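Urea carboxylase (Thermus thermophilus, PDB 3OEP) is of unknown function, a homologue of the KipI and KipA proteins built of cyclophilin-like domains, and possibly a nucleotide-binding hydrolase. Local coordinates at residues E11-E16 against L126-P131. Residues are numbered along the deposited sequence; the frame is centred on the assembly and turned at random.
Sequences EGVSEE and LAEVEP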
loop_
_atom_site.group_PDB
_atom_site.type_symbol
_atom_site.label_atom_id
_atom_site.label_comp_id
_atom_site.label_asym_id
_atom_site.label_seq_id
_atom_site.Cartn_x
_atom_site.Cartn_y
_atom_site.Cartn_z
ATOM N N GLU A 11 3.855 23.341 -11.212
ATOM C CA GLU A 11 3.580 23.326 -9.780
ATOM C C GLU A 11 2.103 23.563 -9.486
ATOM O O GLU A 11 1.356 24.074 -10.327
ATOM C CB GLU A 11 4.425 24.384 -9.058
ATOM N N GLY A 12 1.693 23.169 -8.285
ATOM C CA GLY A 12 0.354 23.454 -7.782
ATOM C C GLY A 12 -0.767 22.774 -8.538
ATOM O O GLY A 12 -0.575 21.728 -9.166
ATOM N N VAL A 13 -1.947 23.381 -8.469
ATOM C CA VAL A 13 -3.112 22.899 -9.189
ATOM C C VAL A 13 -3.150 23.590 -10.549
ATOM O O VAL A 13 -3.720 24.676 -10.700
ATOM C CB VAL A 13 -4.406 23.164 -8.388
ATOM C CG1 VAL A 13 -5.615 22.590 -9.118
ATOM C CG2 VAL A 13 -4.285 22.563 -6.990
ATOM N N SER A 14 -2.491 22.972 -11.522
ATOM C CA SER A 14 -2.434 23.477 -12.885
ATOM C C SER A 14 -3.157 22.479 -13.768
ATOM O O SER A 14 -2.749 21.321 -13.854
ATOM C CB SER A 14 -0.979 23.622 -13.338
ATOM O OG SER A 14 -0.882 23.710 -14.750
ATOM N N GLU A 15 -4.230 22.917 -14.418
ATOM C CA GLU A 15 -4.987 22.030 -15.290
ATOM C C GLU A 15 -4.129 21.471 -16.431
ATOM O O GLU A 15 -4.164 20.271 -16.696
ATOM C CB GLU A 15 -6.230 22.726 -15.852
ATOM C CG GLU A 15 -7.109 21.817 -16.708
ATOM C CD GLU A 15 -8.403 22.477 -17.170
ATOM O OE1 GLU A 15 -8.806 23.509 -16.588
ATOM O OE2 GLU A 15 -9.019 21.954 -18.122
ATOM N N GLU A 16 -3.348 22.319 -17.099
ATOM C CA GLU A 16 -2.584 21.846 -18.246
ATOM C C GLU A 16 -1.442 20.913 -17.821
ATOM O O GLU A 16 -1.150 19.942 -18.508
ATOM C CB GLU A 16 -2.088 23.016 -19.104
ATOM C CG GLU A 16 -1.313 22.633 -20.363
ATOM C CD GLU A 16 -1.949 21.531 -21.213
ATOM O OE1 GLU A 16 -3.112 21.672 -21.645
ATOM O OE2 GLU A 16 -1.260 20.520 -21.466
ATOM N N LEU A 126 -10.162 16.525 -5.656
ATOM C CA LEU A 126 -10.849 17.368 -6.626
ATOM C C LEU A 126 -10.520 18.842 -6.413
ATOM O O LEU A 126 -10.361 19.284 -5.282
ATOM C CB LEU A 126 -12.352 17.180 -6.462
ATOM C CG LEU A 126 -12.889 15.764 -6.653
ATOM C CD1 LEU A 126 -14.124 15.531 -5.785
ATOM C CD2 LEU A 126 -13.205 15.538 -8.102
ATOM N N ALA A 127 -10.436 19.596 -7.505
ATOM C CA ALA A 127 -10.229 21.046 -7.436
ATOM C C ALA A 127 -10.971 21.668 -8.617
ATOM O O ALA A 127 -11.228 20.959 -9.591
ATOM C CB ALA A 127 -8.725 21.381 -7.486
ATOM N N GLU A 128 -11.330 22.958 -8.583
ATOM C CA GLU A 128 -11.024 23.920 -7.515
ATOM C C GLU A 128 -12.243 24.307 -6.682
ATOM O O GLU A 128 -13.288 24.696 -7.221
ATOM C CB GLU A 128 -10.493 25.226 -8.126
ATOM C CG GLU A 128 -9.198 25.097 -8.907
ATOM C CD GLU A 128 -8.774 26.392 -9.600
ATOM O OE1 GLU A 128 -9.529 27.397 -9.578
ATOM O OE2 GLU A 128 -7.677 26.396 -10.189
ATOM N N VAL A 129 -12.080 24.266 -5.365
ATOM C CA VAL A 129 -13.051 24.845 -4.438
ATOM C C VAL A 129 -13.106 26.364 -4.645
ATOM O O VAL A 129 -12.069 27.024 -4.810
ATOM C CB VAL A 129 -12.668 24.508 -2.964
ATOM C CG1 VAL A 129 -13.524 25.277 -1.962
ATOM C CG2 VAL A 129 -12.785 23.015 -2.713
ATOM N N GLU A 130 -14.321 26.912 -4.663
ATOM C CA GLU A 130 -14.517 28.358 -4.794
ATOM C C GLU A 130 -13.710 29.102 -3.733
ATOM O O GLU A 130 -13.646 28.662 -2.595
ATOM C CB GLU A 130 -15.996 28.723 -4.631
ATOM C CG GLU A 130 -16.893 28.279 -5.779
ATOM C CD GLU A 130 -16.625 29.035 -7.068
ATOM O OE1 GLU A 130 -16.718 30.279 -7.063
ATOM O OE2 GLU A 130 -16.335 28.381 -8.091
ATOM N N PRO A 131 -13.093 30.242 -4.101
ATOM C CA PRO A 131 -12.306 31.005 -3.130
ATOM C C PRO A 131 -12.981 31.229 -1.770
ATOM O O PRO A 131 -12.336 31.058 -0.733
ATOM C CB PRO A 131 -12.085 32.336 -3.848
ATOM C CG PRO A 131 -12.028 31.951 -5.291
ATOM C CD PRO A 131 -13.038 30.852 -5.444
HETATM O O HOH W 1 -6.931 24.441 -11.817
#
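The loop that leads into helix 15-30 meets the end of strand 124-127 in the KipI-like, cyclophilin-like part of the chain, and a valine-alanine contact joins them. Val13 CG1 rests on Ala127 CB at 3.7 Å. This methyl lies anti to the backbone N (chi1 -177°), and with the CB itself directed at the strand the torsion carries CG1 over to the alanine. The branched, wholly apolar valine suits a loop position that faces a strand end, while the single methyl of buried Ala127 leaves room for the valine branch. The contact is small, and the nearest CA pair of the two segments, Val13 and Ala127, is 7.6 Å apart.

The peptide bond between Ala127 and Glu128 is cis and kinks the chain just past the end of strand 124-127. Glu128 CG passes 4.4 Å from Val13 CG1, so the aliphatic part of the glutamate borders the methyl contact and its carboxylate stays at the exposed margin. There a water donates to Glu128 OE2 at 2.7 Å and, weakly, to Val13 O at 3.4 Å, linking two oxygens that both act as acceptors here; Val13 O and Glu128 OE2 stand 4.3 Å apart.

Immediately after Val13, Ser14 turns its CB away from the strand and serves as N-cap: its OG accepts from Ala17 N, a role to which a short hydroxyl side chain is well fitted. Tyr115 of strand 112-117 touches both Val13 and Ala127, and Val155 touches both Val13 and Glu128. The loop residue just before the N-cap thus packs beside the end of strand 124-127, which lies between strands 112-117 and 156-159 in the sheet.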